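Putative lipase (Bacteroides thetaiotaomicron VPI-5482, PDB 3BZW) probably hydrolyses ester bonds of lipids as a member of the GDSL-like (SGNH) lipase/acylhydrolase family, perhaps acting on lysophospholipids. Local coordinates at residues S67-Q70 / W71-P75; K83-G86 / G87-D90; G237-R240 / L241-D244; Q248-M251 / A252-M256. One frame throughout, in Å; residues are numbered along the deposited sequence.

Contact 1. Residues S67-Q70 / W71-P75; sequences SGRQ and WDDVP. With ACT (acetate ion), chain G.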
loop_
_atom_site.group_PDB
_atom_site.type_symbol
_atom_site.label_atom_id
_atom_site.label_comp_id
_atom_site.label_asym_id
_atom_site.label_seq_id
_atom_site.Cartn_x
_atom_site.Cartn_y
_atom_site.Cartn_z
ATOM N N SER A 67 33.988 4.558 28.572
ATOM C CA SER A 67 34.308 4.385 27.165
ATOM C C SER A 67 34.202 2.942 26.688
ATOM O O SER A 67 34.723 2.024 27.327
ATOM C CB SER A 67 35.715 4.913 26.885
ATOM O OG SER A 67 35.797 6.295 27.191
ATOM N N GLY A 68 33.508 2.756 25.568
ATOM C CA GLY A 68 33.354 1.438 24.978
ATOM C C GLY A 68 32.321 0.481 25.550
ATOM O O GLY A 68 32.133 -0.606 25.001
ATOM N N ARG A 69 31.642 0.855 26.629
ATOM C CA ARG A 69 30.657 -0.049 27.213
ATOM C C ARG A 69 29.394 -0.191 26.371
ATOM O O ARG A 69 29.027 0.707 25.604
ATOM C CB ARG A 69 30.307 0.391 28.640
ATOM C CG ARG A 69 31.498 0.304 29.595
ATOM C CD ARG A 69 32.046 -1.123 29.644
ATOM N NE ARG A 69 33.374 -1.202 30.253
ATOM C CZ ARG A 69 33.612 -1.171 31.562
ATOM N NH1 ARG A 69 32.609 -1.065 32.425
ATOM N NH2 ARG A 69 34.859 -1.250 32.009
ATOM N N GLN A 70 28.741 -1.338 26.523
ATOM C CA GLN A 70 27.526 -1.663 25.783
ATOM C C GLN A 70 26.359 -1.889 26.741
ATOM O O GLN A 70 26.526 -1.811 27.959
ATOM C CB GLN A 70 27.776 -2.917 24.945
ATOM C CG GLN A 70 28.886 -2.739 23.912
ATOM C CD GLN A 70 29.474 -4.058 23.454
ATOM O OE1 GLN A 70 28.751 -5.021 23.216
ATOM N NE2 GLN A 70 30.795 -4.104 23.320
ATOM N N TRP A 71 25.180 -2.177 26.198
ATOM C CA TRP A 71 24.012 -2.395 27.041
ATOM C C TRP A 71 24.165 -3.534 28.043
ATOM O O TRP A 71 23.389 -3.622 28.997
ATOM C CB TRP A 71 22.751 -2.625 26.190
ATOM C CG TRP A 71 21.842 -1.427 26.167
ATOM C CD1 TRP A 71 21.885 -0.373 25.293
ATOM C CD2 TRP A 71 20.792 -1.133 27.097
ATOM N NE1 TRP A 71 20.926 0.559 25.624
ATOM C CE2 TRP A 71 20.243 0.118 26.728
ATOM C CE3 TRP A 71 20.263 -1.803 28.211
ATOM C CZ2 TRP A 71 19.190 0.711 27.433
ATOM C CZ3 TRP A 71 19.216 -1.214 28.913
ATOM C CH2 TRP A 71 18.691 0.032 28.521
ATOM N N ASP A 72 25.160 -4.398 27.855
ATOM C CA ASP A 72 25.351 -5.505 28.793
ATOM C C ASP A 72 25.982 -5.019 30.096
ATOM O O ASP A 72 26.025 -5.751 31.086
ATOM C CB ASP A 72 26.215 -6.614 28.166
ATOM C CG ASP A 72 27.622 -6.149 27.823
ATOM O OD1 ASP A 72 27.818 -4.944 27.558
ATOM O OD2 ASP A 72 28.535 -7.002 27.796
ATOM N N ASP A 73 26.442 -3.772 30.096
ATOM C CA ASP A 73 27.082 -3.187 31.269
ATOM C C ASP A 73 26.125 -2.332 32.105
ATOM O O ASP A 73 26.517 -1.786 33.136
ATOM C CB ASP A 73 28.290 -2.345 30.827
ATOM C CG ASP A 73 29.250 -2.038 31.970
ATOM O OD1 ASP A 73 29.640 -2.984 32.694
ATOM O OD2 ASP A 73 29.626 -0.855 32.136
ATOM N N VAL A 74 24.871 -2.227 31.674
ATOM C CA VAL A 74 23.888 -1.423 32.401
ATOM C C VAL A 74 23.640 -1.917 33.830
ATOM O O VAL A 74 23.581 -1.116 34.759
ATOM C CB VAL A 74 22.552 -1.339 31.622
ATOM C CG1 VAL A 74 21.460 -0.713 32.496
ATOM C CG2 VAL A 74 22.754 -0.493 30.365
ATOM N N PRO A 75 23.478 -3.238 34.026
ATOM C CA PRO A 75 23.249 -3.740 35.385
ATOM C C PRO A 75 24.407 -3.399 36.330
ATOM O O PRO A 75 24.185 -2.979 37.465
ATOM C CB PRO A 75 23.099 -5.247 35.172
ATOM C CG PRO A 75 22.425 -5.312 33.833
ATOM C CD PRO A 75 23.222 -4.298 33.031
HETATM C C ACT G . 32.055 4.993 22.908
HETATM O O ACT G . 33.108 5.140 22.314
HETATM O OXT ACT G . 32.037 4.396 23.971
HETATM C CH3 ACT G . 30.779 5.562 22.339
HETATM O O HOH W 1 29.979 -3.438 28.052
#

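Contact 2. Residues K83-G86 / G87-D90; sequences KEHG and GEVD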
loop_
_atom_site.group_PDB
_atom_site.type_symbol
_atom_site.label_atom_id
_atom_site.label_comp_id
_atom_site.label_asym_id
_atom_site.label_seq_id
_atom_site.Cartn_x
_atom_site.Cartn_y
_atom_site.Cartn_z
ATOM N N LYS A 83 24.957 1.093 45.122
ATOM C CA LYS A 83 25.928 0.909 46.193
ATOM C C LYS A 83 26.512 2.221 46.714
ATOM O O LYS A 83 26.515 2.478 47.918
ATOM C CB LYS A 83 27.073 0.014 45.707
ATOM C CG LYS A 83 28.204 -0.156 46.713
ATOM C CD LYS A 83 29.414 -0.829 46.075
ATOM C CE LYS A 83 30.612 -0.822 47.018
ATOM N NZ LYS A 83 31.838 -1.408 46.390
ATOM N N GLU A 84 26.996 3.056 45.804
ATOM C CA GLU A 84 27.625 4.308 46.197
ATOM C C GLU A 84 26.702 5.490 46.488
ATOM O O GLU A 84 27.049 6.347 47.300
ATOM C CB GLU A 84 28.652 4.713 45.138
ATOM C CG GLU A 84 29.569 3.568 44.710
ATOM C CD GLU A 84 30.623 4.001 43.713
ATOM O OE1 GLU A 84 30.318 4.866 42.870
ATOM O OE2 GLU A 84 31.750 3.470 43.765
ATOM N N HIS A 85 25.536 5.547 45.846
ATOM C CA HIS A 85 24.624 6.672 46.057
ATOM C C HIS A 85 23.145 6.306 46.140
ATOM O O HIS A 85 22.279 7.157 45.925
ATOM C CB HIS A 85 24.812 7.697 44.937
ATOM C CG HIS A 85 26.212 8.210 44.823
ATOM N ND1 HIS A 85 26.788 9.014 45.781
ATOM C CD2 HIS A 85 27.162 8.008 43.878
ATOM C CE1 HIS A 85 28.035 9.285 45.435
ATOM N NE2 HIS A 85 28.286 8.687 44.285
ATOM N N GLY A 86 22.860 5.051 46.458
ATOM C CA GLY A 86 21.483 4.602 46.548
ATOM C C GLY A 86 20.535 5.524 47.294
ATOM O O GLY A 86 19.428 5.789 46.825
ATOM N N GLY A 87 20.962 6.023 48.451
ATOM C CA GLY A 87 20.099 6.892 49.232
ATOM C C GLY A 87 20.080 8.352 48.826
ATOM O O GLY A 87 19.338 9.143 49.407
ATOM N N GLU A 88 20.883 8.713 47.832
ATOM C CA GLU A 88 20.954 10.100 47.369
ATOM C C GLU A 88 20.312 10.334 46.003
ATOM O O GLU A 88 19.707 11.377 45.766
ATOM C CB GLU A 88 22.413 10.556 47.267
ATOM C CG GLU A 88 23.257 10.355 48.508
ATOM C CD GLU A 88 24.728 10.657 48.254
ATOM O OE1 GLU A 88 25.060 11.828 47.967
ATOM O OE2 GLU A 88 25.549 9.720 48.334
ATOM N N VAL A 89 20.456 9.365 45.106
ATOM C CA VAL A 89 19.940 9.510 43.744
ATOM C C VAL A 89 18.429 9.713 43.631
ATOM O O VAL A 89 17.645 9.067 44.331
ATOM C CB VAL A 89 20.381 8.309 42.862
ATOM C CG1 VAL A 89 19.582 7.066 43.217
ATOM C CG2 VAL A 89 20.234 8.667 41.389
ATOM N N ASP A 90 18.036 10.630 42.747
ATOM C CA ASP A 90 16.628 10.954 42.512
ATOM C C ASP A 90 16.123 10.438 41.173
ATOM O O ASP A 90 14.968 10.040 41.048
ATOM C CB ASP A 90 16.410 12.470 42.549
ATOM C CG ASP A 90 16.734 13.071 43.891
ATOM O OD1 ASP A 90 16.237 12.540 44.906
ATOM O OD2 ASP A 90 17.477 14.075 43.927
#

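Contact 3. Residues G237-R240 / L241-D244; sequences GYDR and LHPD. With ACT (acetate ion), chain G.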
loop_
_atom_site.group_PDB
_atom_site.type_symbol
_atom_site.label_atom_id
_atom_site.label_comp_id
_atom_site.label_asym_id
_atom_site.label_seq_id
_atom_site.Cartn_x
_atom_site.Cartn_y
_atom_site.Cartn_z
ATOM N N GLY A 237 38.636 14.779 10.911
ATOM C CA GLY A 237 39.332 13.753 10.157
ATOM C C GLY A 237 39.372 12.352 10.736
ATOM O O GLY A 237 39.453 11.376 9.984
ATOM N N TYR A 238 39.293 12.236 12.059
ATOM C CA TYR A 238 39.393 10.929 12.698
ATOM C C TYR A 238 38.289 10.532 13.677
ATOM O O TYR A 238 38.208 9.367 14.071
ATOM C CB TYR A 238 40.739 10.837 13.425
ATOM C CG TYR A 238 41.929 11.132 12.535
ATOM C CD1 TYR A 238 42.575 10.114 11.832
ATOM C CD2 TYR A 238 42.389 12.438 12.372
ATOM C CE1 TYR A 238 43.661 10.397 10.982
ATOM C CE2 TYR A 238 43.461 12.730 11.532
ATOM C CZ TYR A 238 44.093 11.709 10.842
ATOM O OH TYR A 238 45.157 12.012 10.017
ATOM N N ASP A 239 37.456 11.481 14.087
ATOM C CA ASP A 239 36.413 11.156 15.051
ATOM C C ASP A 239 35.110 11.911 14.830
ATOM O O ASP A 239 34.928 13.022 15.334
ATOM C CB ASP A 239 36.916 11.422 16.474
ATOM C CG ASP A 239 36.004 10.828 17.535
ATOM O OD1 ASP A 239 34.866 10.437 17.190
ATOM O OD2 ASP A 239 36.420 10.756 18.710
ATOM N N ARG A 240 34.207 11.292 14.077
ATOM C CA ARG A 240 32.902 11.871 13.794
ATOM C C ARG A 240 31.862 11.078 14.581
ATOM O O ARG A 240 30.694 11.001 14.193
ATOM C CB ARG A 240 32.607 11.805 12.292
ATOM C CG ARG A 240 33.658 12.500 11.442
ATOM C CD ARG A 240 33.274 12.532 9.972
ATOM N NE ARG A 240 34.388 12.998 9.150
ATOM C CZ ARG A 240 34.338 13.136 7.831
ATOM N NH1 ARG A 240 33.220 12.847 7.174
ATOM N NH2 ARG A 240 35.409 13.557 7.168
ATOM N N LEU A 241 32.314 10.490 15.688
ATOM C CA LEU A 241 31.463 9.692 16.573
ATOM C C LEU A 241 31.206 10.424 17.890
ATOM O O LEU A 241 30.061 10.573 18.316
ATOM C CB LEU A 241 32.127 8.337 16.867
ATOM C CG LEU A 241 31.582 7.492 18.031
ATOM C CD1 LEU A 241 30.145 7.057 17.736
ATOM C CD2 LEU A 241 32.473 6.271 18.242
ATOM N N HIS A 242 32.273 10.888 18.530
ATOM C CA HIS A 242 32.132 11.589 19.800
ATOM C C HIS A 242 31.911 13.091 19.648
ATOM O O HIS A 242 32.677 13.783 18.975
ATOM C CB HIS A 242 33.360 11.353 20.682
ATOM C CG HIS A 242 33.685 9.906 20.892
ATOM N ND1 HIS A 242 34.811 9.312 20.365
ATOM C CD2 HIS A 242 33.042 8.941 21.591
ATOM C CE1 HIS A 242 34.851 8.045 20.735
ATOM N NE2 HIS A 242 33.790 7.794 21.480
ATOM N N PRO A 243 30.845 13.612 20.270
ATOM C CA PRO A 243 30.550 15.043 20.195
ATOM C C PRO A 243 31.641 15.852 20.902
ATOM O O PRO A 243 32.278 15.360 21.845
ATOM C CB PRO A 243 29.215 15.154 20.928
ATOM C CG PRO A 243 28.576 13.820 20.686
ATOM C CD PRO A 243 29.731 12.878 20.893
ATOM N N ASP A 244 31.877 17.076 20.440
ATOM C CA ASP A 244 32.851 17.924 21.112
ATOM C C ASP A 244 32.038 18.718 22.126
ATOM O O ASP A 244 30.840 18.470 22.286
ATOM C CB ASP A 244 33.574 18.864 20.136
ATOM C CG ASP A 244 32.630 19.678 19.271
ATOM O OD1 ASP A 244 31.431 19.806 19.605
ATOM O OD2 ASP A 244 33.108 20.215 18.244
HETATM C C ACT G . 32.055 4.993 22.908
HETATM O O ACT G . 33.108 5.140 22.314
HETATM O OXT ACT G . 32.037 4.396 23.971
HETATM C CH3 ACT G . 30.779 5.562 22.339
#

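Contact 4. Residues Q248-M251 / A252-M256; sequences QERM and ARTLM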
loop_
_atom_site.group_PDB
_atom_site.type_symbol
_atom_site.label_atom_id
_atom_site.label_comp_id
_atom_site.label_asym_id
_atom_site.label_seq_id
_atom_site.Cartn_x
_atom_site.Cartn_y
_atom_site.Cartn_z
ATOM N N GLN A 248 28.098 18.618 23.055
ATOM C CA GLN A 248 27.662 18.252 24.402
ATOM C C GLN A 248 26.722 19.322 24.958
ATOM O O GLN A 248 25.783 19.014 25.694
ATOM C CB GLN A 248 28.874 18.110 25.329
ATOM C CG GLN A 248 29.744 16.882 25.077
ATOM C CD GLN A 248 29.103 15.586 25.557
ATOM O OE1 GLN A 248 28.173 15.599 26.363
ATOM N NE2 GLN A 248 29.613 14.460 25.072
ATOM N N GLU A 249 26.979 20.579 24.607
ATOM C CA GLU A 249 26.144 21.669 25.088
ATOM C C GLU A 249 24.784 21.670 24.386
ATOM O O GLU A 249 23.761 21.949 25.011
ATOM C CB GLU A 249 26.864 23.015 24.903
ATOM C CG GLU A 249 26.034 24.218 25.336
ATOM C CD GLU A 249 26.878 25.425 25.729
ATOM O OE1 GLU A 249 27.959 25.628 25.136
ATOM O OE2 GLU A 249 26.448 26.183 26.628
ATOM N N ARG A 250 24.763 21.357 23.093
ATOM C CA ARG A 250 23.491 21.309 22.377
ATOM C C ARG A 250 22.691 20.135 22.948
ATOM O O ARG A 250 21.475 20.226 23.134
ATOM C CB ARG A 250 23.722 21.135 20.869
ATOM C CG ARG A 250 22.434 20.936 20.072
ATOM C CD ARG A 250 22.563 21.373 18.620
ATOM N NE ARG A 250 21.312 21.144 17.894
ATOM C CZ ARG A 250 20.986 21.729 16.746
ATOM N NH1 ARG A 250 21.815 22.595 16.171
ATOM N NH2 ARG A 250 19.820 21.451 16.174
HETATM N N MSE A 251 23.385 19.041 23.243
HETATM C CA MSE A 251 22.750 17.858 23.828
HETATM C C MSE A 251 22.129 18.207 25.180
HETATM O O MSE A 251 20.969 17.886 25.451
HETATM C CB MSE A 251 23.787 16.750 24.034
HETATM C CG MSE A 251 24.195 16.018 22.766
HETATM SE SE MSE A 251 25.851 15.027 23.001
HETATM C CE MSE A 251 25.340 13.966 24.529
ATOM N N ALA A 252 22.915 18.868 26.025
ATOM C CA ALA A 252 22.462 19.258 27.359
ATOM C C ALA A 252 21.277 20.211 27.301
ATOM O O ALA A 252 20.300 20.055 28.041
ATOM C CB ALA A 252 23.615 19.899 28.137
ATOM N N ARG A 253 21.350 21.198 26.415
ATOM C CA ARG A 253 20.262 22.159 26.297
ATOM C C ARG A 253 18.997 21.458 25.798
ATOM O O ARG A 253 17.880 21.797 26.201
ATOM C CB ARG A 253 20.649 23.285 25.338
ATOM C CG ARG A 253 19.889 24.566 25.598
ATOM C CD ARG A 253 20.377 25.230 26.872
ATOM N NE ARG A 253 19.384 26.161 27.395
ATOM C CZ ARG A 253 19.564 26.917 28.473
ATOM N NH1 ARG A 253 20.709 26.859 29.145
ATOM N NH2 ARG A 253 18.593 27.723 28.885
ATOM N N THR A 254 19.178 20.480 24.918
ATOM C CA THR A 254 18.049 19.722 24.384
ATOM C C THR A 254 17.433 18.945 25.538
ATOM O O THR A 254 16.224 18.975 25.761
ATOM C CB THR A 254 18.514 18.724 23.301
ATOM O OG1 THR A 254 19.026 19.449 22.177
ATOM C CG2 THR A 254 17.360 17.837 22.844
ATOM N N LEU A 255 18.292 18.262 26.279
ATOM C CA LEU A 255 17.877 17.454 27.417
ATOM C C LEU A 255 17.139 18.307 28.448
ATOM O O LEU A 255 16.134 17.881 29.021
ATOM C CB LEU A 255 19.119 16.807 28.037
ATOM C CG LEU A 255 18.982 15.554 28.896
ATOM C CD1 LEU A 255 18.048 14.552 28.233
ATOM C CD2 LEU A 255 20.374 14.953 29.093
HETATM N N MSE A 256 17.633 19.520 28.672
HETATM C CA MSE A 256 17.013 20.412 29.637
HETATM C C MSE A 256 15.527 20.620 29.371
HETATM O O MSE A 256 14.706 20.514 30.280
HETATM C CB MSE A 256 17.718 21.767 29.646
HETATM C CG MSE A 256 17.201 22.704 30.720
HETATM SE SE MSE A 256 18.211 24.359 30.808
HETATM C CE MSE A 256 16.735 25.594 30.818
#

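Contact 1. Residues S67-Q70 / W71-P75
Gln70 and Asp73 close a turn in the backbone, with Asp73 N donating to Gln70 O at 2.9 Å just where the chain enters helix 74-85. Over this turn Arg69 reaches across to Asp73. Its chain bends at chi2 (-58°), which lays Arg69 CG 3.4 Å from Asp73 OD2 and carries the guanidinium round to the same oxygen. Arg69 NH1 meets Asp73 OD2 in a salt bridge of 3.0 Å. The carboxylate oxygen lies in the guanidinium plane, but NH1 stands 46° out of the carboxylate plane, and the two flat groups are almost perpendicular (86°). Arg76 pairs with OD1, and Gln77 NE2 also donates to OD2, so the carboxylate is gripped on both oxygens. A leucine in place of Arg69 would probably leave Asp73 OD2 without its charged mate across the turn, with Arg76 and Gln77 still holding the carboxylate. A water spans the turn, accepting from Gln70 N at 2.9 Å and donating to Asp72 OD1 at 2.7 Å. Upstream, Gly68 N donates to acetate OXT at 2.7 Å; Asn99 ND2 and Ser35 N bind the same ion, an arrangement consistent with the oxyanion hole of SGNH hydrolases. The segment links strand 60-63 to helix 74-85, with Gln70 leaning on helix 98-102 and bonded to Arg146, while Trp71 and Val74 pack against helix 143-157.

Contact 2. Residues K83-G86 / G87-D90
His85 meets Glu88, three residues on, with the edge of its imidazole, and His85 ND1 donates to Glu88 OE2 at 2.9 Å in a nearly straight bond (171°). The acceptor lies in the ring plane, whereas ND1 approaches OE2 from well above the plane of the carboxylate; the two planes stand 69° apart. Glu88 starts with CG beside its own backbone N (chi1 -53°) and then runs extended, which brings its carboxylate back over the turn to the histidine. Glu84 CB sits against one face of the imidazole, 3.8 Å above its plane, and the ring also stacks with that of Phe62. Edge and face are thus both engaged, which probably limits the rotation of the ring. The backbone turns on a single oxygen: His85 O accepts from Glu88 N at 2.8 Å and from Val89 N at 3.0 Å, so its two bonds bring the chain out of the helix. This is a surface corner of the alpha/beta fold. Helix 74-85 is the crossover from strand 60-63 to strand 91-95, parallel strands with 28-33 between them, and as the chain turns into 91-95, Val89 packs on Phe158 while Asp90 bonds to Lys28.

Contact 3. Residues G237-R240 / L241-D244
Asp239 holds the turn that follows it, gripping Leu241 and His242 with its two carboxylate oxygens. Its CG lies opposite the backbone N (chi1 -168°), which swings the carboxylate forward over the next three residues. Asp239 OD1 accepts two backbone donors, Leu241 N at 3.0 Å, which makes an Asx turn, and His242 N, also at 3.0 Å. Asp239 OD2 takes His242 ND1 at 2.7 Å on its syn lone pair, with the oxygen in the imidazole plane and the carboxylate turned 79° against the ring. Tyr42 OH bonds to OD2 as well. This is the Asp-x-x-His arrangement of SGNH hydrolases, in which the histidine is normally the catalytic base; here His242 NE2 donates to acetate O at 2.9 Å, probably where a substrate would meet the serine of the GDS sequence, Ser35. An alanine in place of Asp239 is likely to leave ND1 without this acceptor and both backbone N-H groups without theirs, the imidazole being less firmly oriented. Leu241 packs against the histidine from its neighbouring position: Leu241 CD2 lies 3.7 Å above one face of the His242 ring, toward its rim. Phe176 also meets the imidazole, their planes inclined at about 40°. Arg240 extends the other way, its NE bonded to Ala236 O.

Contact 4. Residues Q248-M251 / A252-M256
Thr254 has OG1 beside its own backbone N and opposite the carbonyl carbon (chi1 -65°), the setting that returns the hydroxyl to the preceding turn of the helix, where Thr254 OG1 donates to Arg250 O at 2.7 Å. Thr254 N donates to Arg250 O as well, at 2.9 Å, and the two donors come from opposite faces of the carbonyl plane. The hydroxyl of this buried residue is thereby satisfied by the backbone. Regular helical bonds frame it: Ala252 N to Gln248 O and Arg253 N to Glu249 O, both 2.9 Å, and Leu255 N to Met251 O at 2.8 Å. The small side chain of Ala252, whose CB lies 3.4 Å from Gln248 O, packs on Phe52 and Trp56. Arg253 folds at chi2 (72°), and its guanidinium has the SE atom of Met256, a selenomethionine, centred 3.7 Å above one face. The same group makes a cation-pi contact with Trp56 and donates through NH2 to Tyr257 OH. Arg250 runs extended to Tyr232 OH and Thr220 O, and its NH2 bonds to Lys161 O of the second subunit. Helix 245-258 packs on several elements: Glu249 and Ala252 face helix 49-57, Thr254 meets helix 216-219, and Met251 and Leu255 rest on Phe95 and Leu93 of strand 91-95 in the central parallel sheet.

How the contacts relate
The contacts follow one another along the chain, in the order 1 to 4. Contacts 1 and 2 mark the two ends of helix 74-85, their centres about 20 Å apart, the first on the acetate side and the second at the turn into strand 91-95. Contacts 1 and 3, from distant parts of the sequence, do not touch, their nearest atoms about 6 Å apart, but both bond the same acetate ion, consistent with the active site. Contact 3 leads into helix 245-258, where Pro243 CG packs 3.8 Å from Met251 SE of contact 4. Contacts 2 and 4, with centres about 24 Å apart, are related through strand 91-95, which contact 2 leads into and contact 4 packs on.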